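Local atomic coordinates of alpha-1,3-glucanase (Bacillus circulans, PDB entry 5ZRU), a protein that hydrolyses alpha-1,3-glucan as a GH87-family enzyme, represented here by its catalytic unit, and probably binds carbohydrate. Residues 279-288 with 312-320; 304-313 with 334-344. All blocks are in the same frame, centred on the assembly; numbering follows the deposited sequence.

Interactions 1 and 2 hold side by side three strands that are neighbours in the parallel sheet of the catalytic unit. Strand 310-317 is common to both: 277-285 pairs with it in interaction 1 and 340-342 in interaction 2. His312 and Asn313 belong to both contacts, and His312 binds a zinc ion. Interaction 1 is almost wholly buried, about 12 Å from the chain centre to its own centre. It is rich in aromatic rings and buried hydrogen bonds. Interaction 2 lies further out, about 17 Å between the same kinds of centre, and is partly buried. Its Thr307 and Asn308 are exposed, and its side-chain contacts are mainly aliphatic, with one weak amide pair.

Interaction 1: 279-288 with 312-320; sequences FSHIYMNSNL and HNVWVEHFE. With ZN (zinc ion), chain F; CA (calcium ion), chain L; PE5 (3,6,9,12,15,18,21,24-octaoxahexacosan-1-ol), chain C.
Tyr283 meets both Trp315 and Glu317. Its CG is anti to the backbone N (chi1 168°), which lays the ring across the neighbouring strand, its outer end nearest. The ring edge faces the five-membered ring of Trp315, with planes 88° apart and Tyr283 CD1 3.6 Å from Trp315 CG. Further out, Tyr283 OH donates a short 2.5 Å bond to Glu317 OE2, on the anti lone pair of that oxygen. Asn348 holds the other carboxylate oxygen. Strands 282-285 and 314-317 run parallel in neighbouring coils of a parallel beta-helix, the fold of the pectate-lyase-like clan. On the other face of the pair, Met284 CB packs 3.8 Å from Val316 CG1 and 4.0 Å from Phe319 CE2. Ser286 CB sits over one face of the Phe319 ring. Ser286 OG donates to His318 O (2.6 Å) and accepts from Leu288 N, an ST turn. His318 ND1 donates to Asn285 OD1 at 2.7 Å, close to its ring plane, while NE2 is hydrogen-bonded to Asp138. At the other end Ser280 CB lies over a face of the His312 imidazole. His312 NE2 binds zinc with His3, Asp278 and a water, and its ND1 donates to Asn313 OD1. His281 NE2 binds a calcium ion next to this site.

Interaction 2: 304-313 with 334-344; sequences NFGTNSKVHN and IIANGLVIENS. With ZN (zinc ion), chain F.
Strands 310-312 and 340-342 run parallel, 7° apart, with Lys310 beside Val340, Val311 beside Ile341 and His312 beside Glu342. Backbone bonds alternate from Val340 N to Ser309 O through to Asn313 N on Glu342 O. Glu342 O also accepts from Ser344 OG at 2.8 Å, from above the carbonyl plane. With CG anti to the backbone N (chi1 169°), the Leu339 branch is carried across to the other segment. There CD2 touches Phe305 CD2 at 3.9 Å, and CD1 packs on Ser309 CB. Next to it, Gly338 has no side chain; a CB there would clash with Asn308 OD1. Asn313 and Asn343 lie side by side and point the same way, amide planes 72° apart. Asn343 ND2 makes a weak 3.5 Å bond to Asn313 OD1; the stronger polar partner of Asn343 is Asn367. Replacing Asn313 with alanine would probably leave His312 ND1 without its acceptor and the zinc-bound ring less firmly held in its rotation. Glu342 CG packs 3.5 Å from His312 CB, and the carboxylate goes on to a salt bridge with Arg366 and a bond from Asn5. Lys310 NZ reaches His3 O. Strand 277-285 flanks 310-317, and 364-366 flanks 340-342. Across the coil, Val311 and Ile341 meet Phe323 of strand 323-325, while Leu339 and Ile341 meet Phe356 of strand 354-357.

Interaction 1: 279-288 with 312-320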
loop_
_atom_site.group_PDB
_atom_site.type_symbol
_atom_site.label_atom_id
_atom_site.label_comp_id
_atom_site.label_asym_id
_atom_site.label_seq_id
_atom_site.Cartn_x
_atom_site.Cartn_y
_atom_site.Cartn_z
ATOM N N PHE A 279 -15.537 -5.306 10.696
ATOM C CA PHE A 279 -15.907 -4.372 9.640
ATOM C C PHE A 279 -15.481 -5.009 8.331
ATOM O O PHE A 279 -14.309 -5.370 8.182
ATOM C CB PHE A 279 -15.207 -3.019 9.860
ATOM C CG PHE A 279 -15.663 -1.928 8.940
ATOM C CD1 PHE A 279 -15.256 -1.902 7.611
ATOM C CD2 PHE A 279 -16.474 -0.899 9.416
ATOM C CE1 PHE A 279 -15.678 -0.882 6.752
ATOM C CE2 PHE A 279 -16.899 0.125 8.561
ATOM C CZ PHE A 279 -16.500 0.128 7.237
ATOM N N SER A 280 -16.413 -5.156 7.385
ATOM C CA SER A 280 -16.052 -5.941 6.212
ATOM C C SER A 280 -16.898 -5.575 5.006
ATOM O O SER A 280 -17.995 -5.020 5.129
ATOM C CB SER A 280 -16.191 -7.448 6.476
ATOM O OG SER A 280 -17.544 -7.817 6.702
ATOM N N HIS A 281 -16.348 -5.914 3.831
ATOM C CA HIS A 281 -17.097 -6.055 2.577
ATOM C C HIS A 281 -17.599 -4.710 2.060
ATOM O O HIS A 281 -18.747 -4.569 1.628
ATOM C CB HIS A 281 -18.227 -7.072 2.730
ATOM C CG HIS A 281 -17.721 -8.479 2.740
ATOM N ND1 HIS A 281 -17.028 -9.017 1.677
ATOM C CD2 HIS A 281 -17.743 -9.430 3.700
ATOM C CE1 HIS A 281 -16.670 -10.254 1.971
ATOM N NE2 HIS A 281 -17.094 -10.529 3.191
ATOM N N ILE A 282 -16.698 -3.729 2.074
ATOM C CA ILE A 282 -17.006 -2.354 1.703
ATOM C C ILE A 282 -15.826 -1.803 0.926
ATOM O O ILE A 282 -14.669 -2.091 1.258
ATOM C CB ILE A 282 -17.290 -1.509 2.963
ATOM C CG1 ILE A 282 -18.658 -1.884 3.540
ATOM C CG2 ILE A 282 -17.209 -0.013 2.683
ATOM C CD1 ILE A 282 -18.805 -1.562 4.994
ATOM N N TYR A 283 -16.117 -1.038 -0.125
ATOM C CA TYR A 283 -15.138 -0.169 -0.768
ATOM C C TYR A 283 -15.286 1.247 -0.216
ATOM O O TYR A 283 -16.406 1.735 -0.046
ATOM C CB TYR A 283 -15.331 -0.165 -2.289
ATOM C CG TYR A 283 -14.560 0.926 -2.983
ATOM C CD1 TYR A 283 -13.215 0.761 -3.303
ATOM C CD2 TYR A 283 -15.175 2.132 -3.319
ATOM C CE1 TYR A 283 -12.497 1.770 -3.934
ATOM C CE2 TYR A 283 -14.457 3.150 -3.946
ATOM C CZ TYR A 283 -13.128 2.959 -4.255
ATOM O OH TYR A 283 -12.419 3.965 -4.885
ATOM N N MET A 284 -14.158 1.919 0.060
ATOM C CA MET A 284 -14.195 3.296 0.551
ATOM C C MET A 284 -13.248 4.169 -0.258
ATOM O O MET A 284 -12.142 3.745 -0.604
ATOM C CB MET A 284 -13.792 3.407 2.036
ATOM C CG MET A 284 -14.614 2.560 2.987
ATOM S SD MET A 284 -14.686 3.333 4.624
ATOM C CE MET A 284 -12.950 3.709 4.914
ATOM N N ASN A 285 -13.674 5.402 -0.511
ATOM C CA ASN A 285 -12.899 6.383 -1.245
ATOM C C ASN A 285 -13.011 7.722 -0.531
ATOM O O ASN A 285 -14.007 7.996 0.144
ATOM C CB ASN A 285 -13.408 6.496 -2.684
ATOM C CG ASN A 285 -12.545 7.390 -3.544
ATOM O OD1 ASN A 285 -11.335 7.430 -3.386
ATOM N ND2 ASN A 285 -13.175 8.123 -4.455
ATOM N N SER A 286 -11.990 8.558 -0.692
ATOM C CA SER A 286 -11.935 9.872 -0.072
ATOM C C SER A 286 -12.319 10.973 -1.057
ATOM O O SER A 286 -12.603 10.732 -2.228
ATOM C CB SER A 286 -10.523 10.160 0.429
ATOM O OG SER A 286 -9.735 10.525 -0.696
ATOM N N ASN A 287 -12.295 12.216 -0.571
ATOM C CA ASN A 287 -12.154 13.386 -1.433
ATOM C C ASN A 287 -10.867 14.133 -1.092
ATOM O O ASN A 287 -10.824 15.370 -1.053
ATOM C CB ASN A 287 -13.360 14.322 -1.335
ATOM C CG ASN A 287 -13.397 15.321 -2.475
ATOM O OD1 ASN A 287 -12.743 15.108 -3.503
ATOM N ND2 ASN A 287 -14.158 16.407 -2.312
ATOM N N LEU A 288 -9.789 13.385 -0.863
ATOM C CA LEU A 288 -8.565 13.921 -0.281
ATOM C C LEU A 288 -7.448 13.981 -1.316
ATOM O O LEU A 288 -7.158 12.975 -1.975
ATOM C CB LEU A 288 -8.127 13.060 0.910
ATOM C CG LEU A 288 -6.884 13.556 1.646
ATOM C CD1 LEU A 288 -7.194 14.876 2.356
ATOM C CD2 LEU A 288 -6.384 12.502 2.628
ATOM N N HIS A 312 -11.780 -6.702 7.411
ATOM C CA HIS A 312 -11.408 -7.687 6.412
ATOM C C HIS A 312 -12.262 -7.532 5.164
ATOM O O HIS A 312 -13.388 -7.035 5.217
ATOM C CB HIS A 312 -11.530 -9.114 6.979
ATOM C CG HIS A 312 -12.935 -9.540 7.282
ATOM N ND1 HIS A 312 -13.744 -10.152 6.347
ATOM C CD2 HIS A 312 -13.664 -9.473 8.425
ATOM C CE1 HIS A 312 -14.910 -10.441 6.896
ATOM N NE2 HIS A 312 -14.888 -10.041 8.156
ATOM N N ASN A 313 -11.697 -7.938 4.029
ATOM C CA ASN A 313 -12.399 -7.839 2.750
ATOM C C ASN A 313 -12.884 -6.408 2.510
ATOM O O ASN A 313 -14.046 -6.160 2.189
ATOM C CB ASN A 313 -13.564 -8.832 2.696
ATOM C CG ASN A 313 -13.096 -10.271 2.744
ATOM O OD1 ASN A 313 -12.878 -10.833 3.819
ATOM N ND2 ASN A 313 -12.944 -10.877 1.575
ATOM N N VAL A 314 -11.986 -5.448 2.709
ATOM C CA VAL A 314 -12.289 -4.063 2.381
ATOM C C VAL A 314 -11.346 -3.611 1.272
ATOM O O VAL A 314 -10.296 -4.210 1.017
ATOM C CB VAL A 314 -12.194 -3.117 3.604
ATOM C CG1 VAL A 314 -13.251 -3.468 4.661
ATOM C CG2 VAL A 314 -10.773 -3.118 4.209
ATOM N N TRP A 315 -11.744 -2.528 0.613
ATOM C CA TRP A 315 -11.010 -1.940 -0.502
ATOM C C TRP A 315 -11.000 -0.441 -0.229
ATOM O O TRP A 315 -12.057 0.195 -0.257
ATOM C CB TRP A 315 -11.701 -2.276 -1.825
ATOM C CG TRP A 315 -10.926 -1.978 -3.080
ATOM C CD1 TRP A 315 -9.778 -1.242 -3.193
ATOM C CD2 TRP A 315 -11.255 -2.419 -4.403
ATOM N NE1 TRP A 315 -9.368 -1.208 -4.511
ATOM C CE2 TRP A 315 -10.261 -1.926 -5.269
ATOM C CE3 TRP A 315 -12.301 -3.188 -4.940
ATOM C CZ2 TRP A 315 -10.280 -2.172 -6.649
ATOM C CZ3 TRP A 315 -12.312 -3.443 -6.311
ATOM C CH2 TRP A 315 -11.305 -2.940 -7.146
ATOM N N VAL A 316 -9.834 0.122 0.102
ATOM C CA VAL A 316 -9.757 1.527 0.504
ATOM C C VAL A 316 -8.622 2.208 -0.245
ATOM O O VAL A 316 -7.537 1.637 -0.414
ATOM C CB VAL A 316 -9.588 1.703 2.032
ATOM C CG1 VAL A 316 -10.798 1.125 2.756
ATOM C CG2 VAL A 316 -8.281 1.071 2.525
ATOM N N GLU A 317 -8.883 3.426 -0.719
ATOM C CA GLU A 317 -7.867 4.147 -1.468
ATOM C C GLU A 317 -8.052 5.649 -1.315
ATOM O O GLU A 317 -9.136 6.137 -0.987
ATOM C CB GLU A 317 -7.870 3.755 -2.959
ATOM C CG GLU A 317 -9.179 3.891 -3.693
ATOM C CD GLU A 317 -9.112 3.345 -5.134
ATOM O OE1 GLU A 317 -8.020 2.935 -5.585
ATOM O OE2 GLU A 317 -10.163 3.326 -5.808
ATOM N N HIS A 318 -6.960 6.373 -1.576
ATOM C CA HIS A 318 -6.921 7.832 -1.634
ATOM C C HIS A 318 -7.065 8.491 -0.270
ATOM O O HIS A 318 -7.379 9.686 -0.183
ATOM C CB HIS A 318 -7.976 8.376 -2.607
ATOM C CG HIS A 318 -7.899 7.757 -3.964
ATOM N ND1 HIS A 318 -9.016 7.439 -4.705
ATOM C CD2 HIS A 318 -6.831 7.391 -4.712
ATOM C CE1 HIS A 318 -8.640 6.899 -5.852
ATOM N NE2 HIS A 318 -7.319 6.863 -5.881
ATOM N N PHE A 319 -6.817 7.757 0.807
ATOM C CA PHE A 319 -6.824 8.373 2.129
ATOM C C PHE A 319 -5.418 8.821 2.501
ATOM O O PHE A 319 -4.450 8.561 1.788
ATOM C CB PHE A 319 -7.399 7.399 3.162
ATOM C CG PHE A 319 -8.872 7.147 2.974
ATOM C CD1 PHE A 319 -9.810 7.994 3.552
ATOM C CD2 PHE A 319 -9.313 6.107 2.172
ATOM C CE1 PHE A 319 -11.173 7.790 3.356
ATOM C CE2 PHE A 319 -10.669 5.883 1.974
ATOM C CZ PHE A 319 -11.607 6.735 2.559
ATOM N N GLU A 320 -5.312 9.522 3.630
ATOM C CA GLU A 320 -4.001 9.909 4.137
ATOM C C GLU A 320 -3.144 8.678 4.378
ATOM O O GLU A 320 -1.996 8.603 3.934
ATOM C CB GLU A 320 -4.167 10.709 5.429
ATOM C CG GLU A 320 -2.864 11.048 6.129
ATOM C CD GLU A 320 -3.099 11.664 7.491
ATOM O OE1 GLU A 320 -4.243 11.583 7.989
ATOM O OE2 GLU A 320 -2.144 12.223 8.064
HETATM ZN ZN ZN F . -16.416 -10.418 9.523
HETATM CA CA CA L . -17.141 -12.444 4.223
HETATM C C48 PE5 C . -16.166 13.031 -4.757
HETATM C C50 PE5 C . -14.656 12.953 -5.011
HETATM O O1 PE5 C . -14.331 13.635 -6.194
HETATM C C1 PE5 C . -12.961 13.689 -6.487
HETATM C C2 PE5 C . -12.726 14.272 -7.883
HETATM O O2 PE5 C . -13.265 13.415 -8.849
HETATM C C3 PE5 C . -13.252 13.894 -10.164
HETATM C C4 PE5 C . -13.932 12.878 -11.091
HETATM O O3 PE5 C . -13.297 11.631 -10.982
HETATM C C5 PE5 C . -13.755 10.619 -11.838
HETATM C C6 PE5 C . -13.996 9.319 -11.056
HETATM O O4 PE5 C . -12.839 8.525 -10.979
HETATM C C7 PE5 C . -12.609 7.890 -9.747
HETATM C C8 PE5 C . -13.843 7.094 -9.315
HETATM O O5 PE5 C . -13.737 6.776 -7.963
HETATM C C9 PE5 C . -14.913 6.283 -7.380
HETATM C C10 PE5 C . -14.762 4.782 -7.174
HETATM O O6 PE5 C . -15.833 4.123 -7.780
HETATM C C11 PE5 C . -15.600 2.776 -8.073
HETATM C C12 PE5 C . -16.698 2.240 -8.981
HETATM O O7 PE5 C . -17.339 1.221 -8.280
HETATM C C13 PE5 C . -17.697 0.107 -9.046
HETATM C C14 PE5 C . -18.880 -0.579 -8.366
HETATM O O8 PE5 C . -19.694 0.409 -7.803
HETATM C C15 PE5 C . -20.801 -0.050 -7.073
HETATM C C16 PE5 C . -22.093 0.424 -7.754
HETATM O O52 PE5 C . -22.695 1.455 -7.020
HETATM O O HOH W 1 -18.100 -10.482 8.235
HETATM O O HOH W 2 -15.204 -13.382 4.746
HETATM O O HOH W 3 -18.086 -11.990 6.355
#

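Interaction 2: 304-313 with 334-344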
loop_
_atom_site.group_PDB
_atom_site.type_symbol
_atom_site.label_atom_id
_atom_site.label_comp_id
_atom_site.label_asym_id
_atom_site.label_seq_id
_atom_site.Cartn_x
_atom_site.Cartn_y
_atom_site.Cartn_z
ATOM N N ASN A 304 -9.353 3.801 17.863
ATOM C CA ASN A 304 -9.400 2.719 18.863
ATOM C C ASN A 304 -10.047 1.453 18.295
ATOM O O ASN A 304 -11.270 1.379 18.161
ATOM C CB ASN A 304 -10.157 3.161 20.116
ATOM C CG ASN A 304 -9.616 4.439 20.710
ATOM O OD1 ASN A 304 -10.360 5.398 20.913
ATOM N ND2 ASN A 304 -8.328 4.457 21.016
ATOM N N PHE A 305 -9.238 0.429 18.033
ATOM C CA PHE A 305 -9.713 -0.760 17.336
ATOM C C PHE A 305 -10.042 -1.927 18.275
ATOM O O PHE A 305 -10.475 -2.978 17.800
ATOM C CB PHE A 305 -8.678 -1.216 16.296
ATOM C CG PHE A 305 -8.577 -0.333 15.058
ATOM C CD1 PHE A 305 -8.022 0.936 15.124
ATOM C CD2 PHE A 305 -8.989 -0.811 13.814
ATOM C CE1 PHE A 305 -7.900 1.735 13.982
ATOM C CE2 PHE A 305 -8.865 -0.023 12.657
ATOM C CZ PHE A 305 -8.319 1.251 12.744
ATOM N N GLY A 306 -9.848 -1.782 19.582
ATOM C CA GLY A 306 -10.314 -2.814 20.504
ATOM C C GLY A 306 -9.457 -4.074 20.526
ATOM O O GLY A 306 -8.263 -4.054 20.219
ATOM N N THR A 307 -10.094 -5.192 20.886
ATOM C CA THR A 307 -9.414 -6.457 21.150
ATOM C C THR A 307 -9.993 -7.569 20.281
ATOM O O THR A 307 -11.211 -7.785 20.268
ATOM C CB THR A 307 -9.530 -6.835 22.638
ATOM O OG1 THR A 307 -8.805 -5.888 23.427
ATOM C CG2 THR A 307 -8.964 -8.229 22.896
ATOM N N ASN A 308 -9.107 -8.283 19.577
ATOM C CA ASN A 308 -9.473 -9.333 18.617
ATOM C C ASN A 308 -10.456 -8.839 17.563
ATOM O O ASN A 308 -11.342 -9.574 17.123
ATOM C CB ASN A 308 -10.028 -10.575 19.322
ATOM C CG ASN A 308 -8.950 -11.366 20.006
ATOM O OD1 ASN A 308 -7.767 -11.128 19.771
ATOM N ND2 ASN A 308 -9.344 -12.314 20.854
ATOM N N SER A 309 -10.286 -7.592 17.132
ATOM C CA SER A 309 -11.132 -7.062 16.071
ATOM C C SER A 309 -10.636 -7.519 14.701
ATOM O O SER A 309 -9.513 -7.995 14.543
ATOM C CB SER A 309 -11.188 -5.537 16.137
ATOM O OG SER A 309 -11.788 -5.107 17.356
ATOM N N LYS A 310 -11.511 -7.399 13.703
ATOM C CA LYS A 310 -11.134 -7.675 12.325
ATOM C C LYS A 310 -11.674 -6.581 11.424
ATOM O O LYS A 310 -12.843 -6.203 11.540
ATOM C CB LYS A 310 -11.680 -9.022 11.838
ATOM C CG LYS A 310 -11.212 -10.245 12.582
ATOM C CD LYS A 310 -11.233 -11.441 11.628
ATOM C CE LYS A 310 -10.599 -12.680 12.243
ATOM N NZ LYS A 310 -11.505 -13.357 13.204
ATOM N N VAL A 311 -10.829 -6.083 10.529
ATOM C CA VAL A 311 -11.276 -5.332 9.361
ATOM C C VAL A 311 -10.829 -6.160 8.170
ATOM O O VAL A 311 -9.623 -6.351 7.962
ATOM C CB VAL A 311 -10.704 -3.907 9.304
ATOM C CG1 VAL A 311 -11.308 -3.135 8.110
ATOM C CG2 VAL A 311 -10.951 -3.169 10.617
ATOM N N HIS A 312 -11.780 -6.702 7.411
ATOM C CA HIS A 312 -11.408 -7.687 6.412
ATOM C C HIS A 312 -12.262 -7.532 5.164
ATOM O O HIS A 312 -13.388 -7.035 5.217
ATOM C CB HIS A 312 -11.530 -9.114 6.979
ATOM C CG HIS A 312 -12.935 -9.540 7.282
ATOM N ND1 HIS A 312 -13.744 -10.152 6.347
ATOM C CD2 HIS A 312 -13.664 -9.473 8.425
ATOM C CE1 HIS A 312 -14.910 -10.441 6.896
ATOM N NE2 HIS A 312 -14.888 -10.041 8.156
ATOM N N ASN A 313 -11.697 -7.938 4.029
ATOM C CA ASN A 313 -12.399 -7.839 2.750
ATOM C C ASN A 313 -12.884 -6.408 2.510
ATOM O O ASN A 313 -14.046 -6.160 2.189
ATOM C CB ASN A 313 -13.564 -8.832 2.696
ATOM C CG ASN A 313 -13.096 -10.271 2.744
ATOM O OD1 ASN A 313 -12.878 -10.833 3.819
ATOM N ND2 ASN A 313 -12.944 -10.877 1.575
ATOM N N ILE A 334 -4.650 3.621 25.580
ATOM C CA ILE A 334 -5.140 2.255 25.429
ATOM C C ILE A 334 -4.604 1.732 24.106
ATOM O O ILE A 334 -4.080 2.509 23.298
ATOM C CB ILE A 334 -6.677 2.178 25.502
ATOM C CG1 ILE A 334 -7.328 3.075 24.454
ATOM C CG2 ILE A 334 -7.159 2.541 26.912
ATOM C CD1 ILE A 334 -8.842 2.912 24.391
ATOM N N ILE A 335 -4.690 0.420 23.881
ATOM C CA ILE A 335 -4.115 -0.172 22.678
ATOM C C ILE A 335 -5.107 -1.123 22.035
ATOM O O ILE A 335 -5.971 -1.709 22.700
ATOM C CB ILE A 335 -2.794 -0.930 22.945
ATOM C CG1 ILE A 335 -3.050 -2.244 23.693
ATOM C CG2 ILE A 335 -1.792 -0.039 23.692
ATOM C CD1 ILE A 335 -1.842 -3.182 23.718
ATOM N N ALA A 336 -4.954 -1.282 20.725
ATOM C CA ALA A 336 -5.517 -2.420 20.025
ATOM C C ALA A 336 -4.630 -3.637 20.250
ATOM O O ALA A 336 -3.398 -3.550 20.185
ATOM C CB ALA A 336 -5.630 -2.130 18.529
ATOM N N ASN A 337 -5.266 -4.773 20.515
ATOM C CA ASN A 337 -4.589 -6.036 20.783
ATOM C C ASN A 337 -5.289 -7.101 19.956
ATOM O O ASN A 337 -6.507 -7.273 20.072
ATOM C CB ASN A 337 -4.660 -6.371 22.278
ATOM C CG ASN A 337 -3.642 -7.409 22.714
ATOM O OD1 ASN A 337 -2.725 -7.768 21.979
ATOM N ND2 ASN A 337 -3.794 -7.880 23.945
ATOM N N GLY A 338 -4.535 -7.801 19.112
ATOM C CA GLY A 338 -5.115 -8.881 18.326
ATOM C C GLY A 338 -5.925 -8.459 17.118
ATOM O O GLY A 338 -6.746 -9.243 16.632
ATOM N N LEU A 339 -5.737 -7.247 16.620
ATOM C CA LEU A 339 -6.429 -6.831 15.407
ATOM C C LEU A 339 -5.935 -7.638 14.215
ATOM O O LEU A 339 -4.739 -7.886 14.069
ATOM C CB LEU A 339 -6.204 -5.338 15.150
ATOM C CG LEU A 339 -6.658 -4.810 13.785
ATOM C CD1 LEU A 339 -8.186 -4.801 13.680
ATOM C CD2 LEU A 339 -6.094 -3.424 13.550
ATOM N N VAL A 340 -6.859 -8.056 13.358
ATOM C CA VAL A 340 -6.511 -8.712 12.102
ATOM C C VAL A 340 -7.092 -7.901 10.956
ATOM O O VAL A 340 -8.307 -7.666 10.897
ATOM C CB VAL A 340 -7.010 -10.164 12.052
ATOM C CG1 VAL A 340 -6.682 -10.790 10.676
ATOM C CG2 VAL A 340 -6.361 -10.971 13.173
ATOM N N ILE A 341 -6.223 -7.480 10.044
ATOM C CA ILE A 341 -6.610 -6.885 8.775
ATOM C C ILE A 341 -6.300 -7.930 7.710
ATOM O O ILE A 341 -5.155 -8.377 7.599
ATOM C CB ILE A 341 -5.841 -5.579 8.521
ATOM C CG1 ILE A 341 -6.179 -4.538 9.596
ATOM C CG2 ILE A 341 -6.131 -5.036 7.114
ATOM C CD1 ILE A 341 -5.230 -3.314 9.572
ATOM N N GLU A 342 -7.305 -8.363 6.952
ATOM C CA GLU A 342 -7.016 -9.427 6.003
ATOM C C GLU A 342 -7.881 -9.307 4.761
ATOM O O GLU A 342 -8.928 -8.653 4.761
ATOM C CB GLU A 342 -7.197 -10.822 6.630
ATOM C CG GLU A 342 -8.618 -11.136 7.061
ATOM C CD GLU A 342 -8.724 -12.463 7.819
ATOM O OE1 GLU A 342 -7.774 -13.278 7.757
ATOM O OE2 GLU A 342 -9.760 -12.690 8.474
ATOM N N ASN A 343 -7.413 -9.959 3.696
ATOM C CA ASN A 343 -8.181 -10.115 2.458
ATOM C C ASN A 343 -8.593 -8.764 1.879
ATOM O O ASN A 343 -9.681 -8.627 1.312
ATOM C CB ASN A 343 -9.424 -10.988 2.681
ATOM C CG ASN A 343 -9.108 -12.344 3.301
ATOM O OD1 ASN A 343 -7.970 -12.826 3.266
ATOM N ND2 ASN A 343 -10.144 -12.982 3.861
ATOM N N SER A 344 -7.729 -7.761 2.018
ATOM C CA SER A 344 -8.103 -6.390 1.703
ATOM C C SER A 344 -7.177 -5.786 0.655
ATOM O O SER A 344 -6.107 -6.310 0.340
ATOM C CB SER A 344 -8.107 -5.527 2.968
ATOM O OG SER A 344 -9.061 -6.023 3.894
HETATM ZN ZN ZN F . -16.416 -10.418 9.523
HETATM O O HOH W 4 -6.847 -3.850 23.527
HETATM O O HOH W 5 -6.375 -7.020 25.226
HETATM O O HOH W 6 -8.274 -5.594 17.893
HETATM O O HOH W 1 -18.100 -10.482 8.235
#